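PDB 6YJO: FAD-binding PCMH-type domain-containing protein, which carries covalently bound FAD and probably acts as an oxidoreductase, consistent with oxidation of oligosaccharides. Local coordinates for residues H173-L185 / F265-I277. Residues are numbered along the deposited sequence; the frame is centred on the assembly and turned at random.
Sequences HGGYGFASRTHGL and FAVTAPKELNMQI. With FAD (flavin-adenine dinucleotide), chain C.
The R181 guanidinium enters the bend between helix 252-268 and strand 273-280 edge first, with the carbonyl oxygens of A266 and A269 at its rim, close to its plane. The edge of the F178 ring meets the Q276 amide, F178 CZ lying 3.6 Å from Q276 OE1, ring and amide planes 70° apart; the amide itself is held by D385 and Q287. One face of the Y176 ring carries S180 CB. R181 NH2 gives a bond to A266 O (3.1 Å), reaching it from above the carbonyl plane, and a weak one to A269 O. R181 NH1 serves two acceptors, of which P270 O, at 2.6 Å, lies in the guanidinium plane. The other, L273 O, is 3.0 Å from R181 NH1 and 27° out of that plane. P270 O also takes the L273 N-H of the type I turn P270-L273, the two donors coming from opposite faces of its plane. The acceptors are backbone oxygens from the last turn of the helix, the turn and the first strand residue. In this PCMH-type flavoprotein fold, the contact joins the FAD-binding part, which carries 173-185, to the seven-stranded antiparallel sheet that contains strand 273-280. With CG anti to the backbone N (chi1 -158°) and the chain extended as far as NE, the R181 side chain runs past L273 O, which lies 3.4 Å from R181 CD. On the cofactor side of the same loop, the Y176 backbone grips the flavin, its N-H bonded to FAD O2 and Y176 O accepting from FAD N3 (2.7 Å). Beside R181, N274 crosses T182 at about a right angle, and N274 ND2 donates to T182 OG1 (3.0 Å), which lies somewhat out of the amide plane.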
loop_
_atom_site.group_PDB
_atom_site.type_symbol
_atom_site.label_atom_id
_atom_site.label_comp_id
_atom_site.label_asym_id
_atom_site.label_seq_id
_atom_site.Cartn_x
_atom_site.Cartn_y
_atom_site.Cartn_z
ATOM N N HIS A 173 4.452 -2.258 -4.294
ATOM C CA HIS A 173 4.359 -0.810 -4.379
ATOM C C HIS A 173 4.823 -0.093 -3.119
ATOM O O HIS A 173 4.789 1.142 -3.084
ATOM C CB HIS A 173 2.917 -0.399 -4.706
ATOM C CG HIS A 173 2.364 -1.086 -5.915
ATOM N ND1 HIS A 173 1.454 -2.118 -5.832
ATOM C CD2 HIS A 173 2.608 -0.902 -7.234
ATOM C CE1 HIS A 173 1.149 -2.529 -7.050
ATOM N NE2 HIS A 173 1.836 -1.808 -7.919
ATOM N N GLY A 174 5.264 -0.823 -2.097
ATOM C CA GLY A 174 5.745 -0.211 -0.875
ATOM C C GLY A 174 5.464 -1.070 0.338
ATOM O O GLY A 174 6.185 -2.035 0.613
ATOM N N GLY A 175 4.403 -0.733 1.062
ATOM C CA GLY A 175 4.049 -1.457 2.264
ATOM C C GLY A 175 4.490 -0.710 3.501
ATOM O O GLY A 175 5.622 -0.881 3.964
ATOM N N TYR A 176 3.610 0.132 4.036
ATOM C CA TYR A 176 3.922 0.987 5.169
ATOM C C TYR A 176 2.956 0.714 6.312
ATOM O O TYR A 176 1.755 0.517 6.093
ATOM C CB TYR A 176 3.858 2.467 4.784
ATOM C CG TYR A 176 4.281 3.393 5.899
ATOM C CD1 TYR A 176 3.381 3.780 6.888
ATOM C CD2 TYR A 176 5.581 3.875 5.972
ATOM C CE1 TYR A 176 3.766 4.618 7.910
ATOM C CE2 TYR A 176 5.975 4.716 6.998
ATOM C CZ TYR A 176 5.060 5.084 7.959
ATOM O OH TYR A 176 5.429 5.922 8.979
ATOM N N GLY A 177 3.484 0.724 7.529
ATOM C CA GLY A 177 2.674 0.495 8.701
ATOM C C GLY A 177 3.391 0.957 9.950
ATOM O O GLY A 177 4.398 1.666 9.885
ATOM N N PHE A 178 2.867 0.527 11.095
ATOM C CA PHE A 178 3.361 0.971 12.393
ATOM C C PHE A 178 4.661 0.296 12.810
ATOM O O PHE A 178 5.118 0.522 13.932
ATOM C CB PHE A 178 2.278 0.744 13.456
ATOM C CG PHE A 178 1.145 1.731 13.383
ATOM C CD1 PHE A 178 1.399 3.084 13.224
ATOM C CD2 PHE A 178 -0.171 1.308 13.463
ATOM C CE1 PHE A 178 0.368 3.994 13.151
ATOM C CE2 PHE A 178 -1.214 2.217 13.393
ATOM C CZ PHE A 178 -0.942 3.563 13.237
ATOM N N ALA A 179 5.262 -0.515 11.943
ATOM C CA ALA A 179 6.615 -1.021 12.132
ATOM C C ALA A 179 7.589 -0.504 11.083
ATOM O O ALA A 179 8.767 -0.876 11.118
ATOM C CB ALA A 179 6.613 -2.554 12.103
ATOM N N SER A 180 7.134 0.340 10.155
ATOM C CA SER A 180 7.983 0.735 9.036
ATOM C C SER A 180 9.115 1.645 9.492
ATOM O O SER A 180 10.273 1.454 9.104
ATOM C CB SER A 180 7.144 1.426 7.961
ATOM O OG SER A 180 6.425 0.477 7.195
ATOM N N ARG A 181 8.798 2.647 10.315
ATOM C CA ARG A 181 9.823 3.590 10.748
ATOM C C ARG A 181 10.966 2.876 11.455
ATOM O O ARG A 181 12.097 3.377 11.475
ATOM C CB ARG A 181 9.209 4.646 11.665
ATOM C CG ARG A 181 10.018 5.922 11.743
ATOM C CD ARG A 181 9.206 7.066 12.318
ATOM N NE ARG A 181 10.044 8.244 12.508
ATOM C CZ ARG A 181 10.901 8.392 13.513
ATOM N NH1 ARG A 181 11.027 7.437 14.428
ATOM N NH2 ARG A 181 11.633 9.494 13.606
ATOM N N THR A 182 10.690 1.708 12.033
ATOM C CA THR A 182 11.681 0.932 12.763
ATOM C C THR A 182 12.310 -0.171 11.928
ATOM O O THR A 182 13.496 -0.467 12.109
ATOM C CB THR A 182 11.038 0.302 14.005
ATOM O OG1 THR A 182 10.449 1.329 14.814
ATOM C CG2 THR A 182 12.066 -0.475 14.825
ATOM N N HIS A 183 11.548 -0.785 11.022
ATOM C CA HIS A 183 12.026 -1.926 10.259
ATOM C C HIS A 183 11.825 -1.785 8.755
ATOM O O HIS A 183 12.126 -2.732 8.021
ATOM C CB HIS A 183 11.339 -3.213 10.744
ATOM C CG HIS A 183 11.646 -3.566 12.169
ATOM N ND1 HIS A 183 10.662 -3.790 13.109
ATOM C CD2 HIS A 183 12.826 -3.741 12.811
ATOM C CE1 HIS A 183 11.223 -4.083 14.269
ATOM N NE2 HIS A 183 12.534 -4.061 14.115
ATOM N N GLY A 184 11.321 -0.650 8.276
ATOM C CA GLY A 184 11.316 -0.336 6.864
ATOM C C GLY A 184 10.002 -0.684 6.183
ATOM O O GLY A 184 9.107 -1.316 6.749
ATOM N N LEU A 185 9.897 -0.239 4.931
ATOM C CA LEU A 185 8.809 -0.674 4.070
ATOM C C LEU A 185 8.883 -2.182 3.860
ATOM O O LEU A 185 9.939 -2.805 3.998
ATOM C CB LEU A 185 8.873 0.030 2.713
ATOM C CG LEU A 185 8.855 1.561 2.673
ATOM C CD1 LEU A 185 9.144 2.030 1.255
ATOM C CD2 LEU A 185 7.525 2.123 3.164
ATOM N N PHE A 265 9.336 16.842 15.466
ATOM C CA PHE A 265 9.443 15.583 16.191
ATOM C C PHE A 265 9.693 14.410 15.250
ATOM O O PHE A 265 10.329 13.426 15.645
ATOM C CB PHE A 265 8.169 15.353 17.004
ATOM C CG PHE A 265 8.258 14.203 17.955
ATOM C CD1 PHE A 265 9.102 14.262 19.052
ATOM C CD2 PHE A 265 7.493 13.065 17.762
ATOM C CE1 PHE A 265 9.186 13.206 19.934
ATOM C CE2 PHE A 265 7.571 12.008 18.642
ATOM C CZ PHE A 265 8.419 12.078 19.731
ATOM N N ALA A 266 9.197 14.489 14.012
ATOM C CA ALA A 266 9.444 13.428 13.043
ATOM C C ALA A 266 10.913 13.332 12.664
ATOM O O ALA A 266 11.352 12.280 12.187
ATOM C CB ALA A 266 8.597 13.653 11.788
ATOM N N VAL A 267 11.682 14.400 12.875
ATOM C CA VAL A 267 13.101 14.382 12.539
ATOM C C VAL A 267 13.919 13.791 13.679
ATOM O O VAL A 267 14.917 13.102 13.443
ATOM C CB VAL A 267 13.572 15.805 12.188
ATOM C CG1 VAL A 267 15.072 15.822 11.892
ATOM C CG2 VAL A 267 12.774 16.357 11.016
ATOM N N THR A 268 13.510 14.041 14.926
ATOM C CA THR A 268 14.356 13.764 16.080
ATOM C C THR A 268 13.960 12.519 16.865
ATOM O O THR A 268 14.799 11.982 17.594
ATOM C CB THR A 268 14.341 14.962 17.038
ATOM O OG1 THR A 268 12.990 15.252 17.420
ATOM C CG2 THR A 268 14.952 16.194 16.383
ATOM N N ALA A 269 12.722 12.047 16.743
ATOM C CA ALA A 269 12.262 10.978 17.616
ATOM C C ALA A 269 13.067 9.699 17.376
ATOM O O ALA A 269 13.594 9.486 16.282
ATOM C CB ALA A 269 10.776 10.709 17.395
ATOM N N PRO A 270 13.191 8.838 18.387
ATOM C CA PRO A 270 13.901 7.569 18.187
ATOM C C PRO A 270 13.241 6.717 17.114
ATOM O O PRO A 270 12.068 6.894 16.773
ATOM C CB PRO A 270 13.817 6.890 19.559
ATOM C CG PRO A 270 13.622 8.005 20.521
ATOM C CD PRO A 270 12.784 9.018 19.792
ATOM N N LYS A 271 14.019 5.768 16.581
ATOM C CA LYS A 271 13.498 4.872 15.556
ATOM C C LYS A 271 12.539 3.837 16.132
ATOM O O LYS A 271 11.749 3.262 15.379
ATOM C CB LYS A 271 14.649 4.177 14.824
ATOM C CG LYS A 271 15.285 3.026 15.582
ATOM C CD LYS A 271 16.524 2.522 14.860
ATOM C CE LYS A 271 17.272 1.498 15.691
ATOM N NZ LYS A 271 17.764 2.086 16.969
ATOM N N GLU A 272 12.586 3.592 17.444
ATOM C CA GLU A 272 11.618 2.707 18.084
ATOM C C GLU A 272 10.199 3.259 18.048
ATOM O O GLU A 272 9.261 2.527 18.379
ATOM C CB GLU A 272 12.012 2.448 19.544
ATOM C CG GLU A 272 13.091 1.384 19.737
ATOM C CD GLU A 272 14.494 1.917 19.526
ATOM O OE1 GLU A 272 14.647 3.148 19.384
ATOM O OE2 GLU A 272 15.447 1.106 19.507
ATOM N N LEU A 273 10.019 4.513 17.644
ATOM C CA LEU A 273 8.736 5.198 17.720
ATOM C C LEU A 273 8.100 5.281 16.335
ATOM O O LEU A 273 8.757 5.685 15.370
ATOM C CB LEU A 273 8.924 6.597 18.306
ATOM C CG LEU A 273 7.691 7.487 18.439
ATOM C CD1 LEU A 273 6.717 6.943 19.472
ATOM C CD2 LEU A 273 8.127 8.896 18.799
ATOM N N ASN A 274 6.827 4.900 16.248
ATOM C CA ASN A 274 6.053 4.947 15.012
ATOM C C ASN A 274 4.772 5.726 15.276
ATOM O O ASN A 274 4.071 5.449 16.253
ATOM C CB ASN A 274 5.730 3.535 14.514
ATOM C CG ASN A 274 6.979 2.726 14.213
ATOM O OD1 ASN A 274 7.413 2.644 13.065
ATOM N ND2 ASN A 274 7.563 2.121 15.246
ATOM N N MET A 275 4.458 6.690 14.411
ATOM C CA MET A 275 3.387 7.634 14.705
ATOM C C MET A 275 2.641 8.025 13.441
ATOM O O MET A 275 3.212 8.054 12.348
ATOM C CB MET A 275 3.943 8.896 15.373
ATOM C CG MET A 275 3.040 9.472 16.442
ATOM S SD MET A 275 3.867 10.729 17.429
ATOM C CE MET A 275 3.719 12.145 16.347
ATOM N N GLN A 276 1.352 8.327 13.614
ATOM C CA GLN A 276 0.534 9.020 12.627
ATOM C C GLN A 276 -0.449 9.902 13.390
ATOM O O GLN A 276 -0.601 9.777 14.609
ATOM C CB GLN A 276 -0.188 8.033 11.700
ATOM C CG GLN A 276 -1.516 7.503 12.230
ATOM C CD GLN A 276 -2.165 6.463 11.327
ATOM O OE1 GLN A 276 -3.176 5.863 11.690
ATOM N NE2 GLN A 276 -1.596 6.250 10.145
ATOM N N ILE A 277 -1.105 10.816 12.673
ATOM C CA ILE A 277 -2.177 11.625 13.247
ATOM C C ILE A 277 -3.412 11.508 12.368
ATOM O O ILE A 277 -3.399 11.938 11.211
ATOM C CB ILE A 277 -1.782 13.104 13.419
ATOM C CG1 ILE A 277 -2.971 13.881 14.004
ATOM C CG2 ILE A 277 -1.337 13.720 12.097
ATOM C CD1 ILE A 277 -2.663 15.307 14.374
HETATM P PA FAD C . -5.063 -5.968 -5.411
HETATM O O1A FAD C . -6.195 -5.197 -5.977
HETATM O O2A FAD C . -5.234 -7.493 -5.497
HETATM O O5B FAD C . -3.701 -5.535 -6.077
HETATM C C5B FAD C . -3.340 -4.144 -6.209
HETATM C C4B FAD C . -2.331 -3.997 -7.315
HETATM O O4B FAD C . -1.358 -5.068 -7.222
HETATM C C3B FAD C . -2.912 -4.080 -8.723
HETATM O O3B FAD C . -2.188 -3.245 -9.620
HETATM C C2B FAD C . -2.739 -5.561 -9.057
HETATM O O2B FAD C . -2.691 -5.792 -10.457
HETATM C C1B FAD C . -1.385 -5.839 -8.409
HETATM N N9A FAD C . -1.160 -7.243 -8.075
HETATM C C8A FAD C . -1.854 -8.016 -7.179
HETATM N N7A FAD C . -1.431 -9.253 -7.096
HETATM C C5A FAD C . -0.381 -9.301 -8.007
HETATM C C6A FAD C . 0.488 -10.336 -8.392
HETATM N N6A FAD C . 0.445 -11.575 -7.898
HETATM N N1A FAD C . 1.422 -10.047 -9.326
HETATM C C2A FAD C . 1.474 -8.811 -9.824
HETATM N N3A FAD C . 0.709 -7.757 -9.536
HETATM C C4A FAD C . -0.211 -8.071 -8.612
HETATM N N1 FAD C . -1.294 0.544 2.456
HETATM C C2 FAD C . -0.282 0.933 3.286
HETATM O O2 FAD C . 0.821 1.275 2.846
HETATM N N3 FAD C . -0.486 0.947 4.657
HETATM C C4 FAD C . -1.652 0.596 5.308
HETATM O O4 FAD C . -1.718 0.647 6.535
HETATM C C4X FAD C . -2.719 0.186 4.417
HETATM N N5 FAD C . -3.858 -0.165 4.946
HETATM C C5X FAD C . -4.874 -0.562 4.091
HETATM C C6 FAD C . -6.109 -0.911 4.626
HETATM C C7 FAD C . -7.152 -1.344 3.818
HETATM C C7M FAD C . -8.463 -1.736 4.447
HETATM C C8 FAD C . -6.982 -1.361 2.423
HETATM C C8M FAD C . -8.088 -1.812 1.508
HETATM C C9 FAD C . -5.756 -0.989 1.878
HETATM C C9A FAD C . -4.709 -0.587 2.699
HETATM N N10 FAD C . -3.457 -0.212 2.175
HETATM C C10 FAD C . -2.442 0.190 3.003
HETATM C "C1'" FAD C . -3.229 -0.185 0.724
HETATM C "C2'" FAD C . -2.594 -1.453 0.174
HETATM O "O2'" FAD C . -1.197 -1.461 0.462
HETATM C "C3'" FAD C . -2.790 -1.475 -1.342
HETATM O "O3'" FAD C . -4.182 -1.343 -1.609
HETATM C "C4'" FAD C . -2.283 -2.741 -2.029
HETATM O "O4'" FAD C . -1.616 -2.406 -3.245
HETATM C "C5'" FAD C . -3.421 -3.693 -2.316
HETATM O "O5'" FAD C . -2.884 -4.994 -2.620
HETATM P P FAD C . -3.834 -6.222 -2.827
HETATM O O1P FAD C . -3.057 -7.369 -3.479
HETATM O O2P FAD C . -4.529 -6.529 -1.552
HETATM O O3P FAD C . -4.872 -5.601 -3.880
#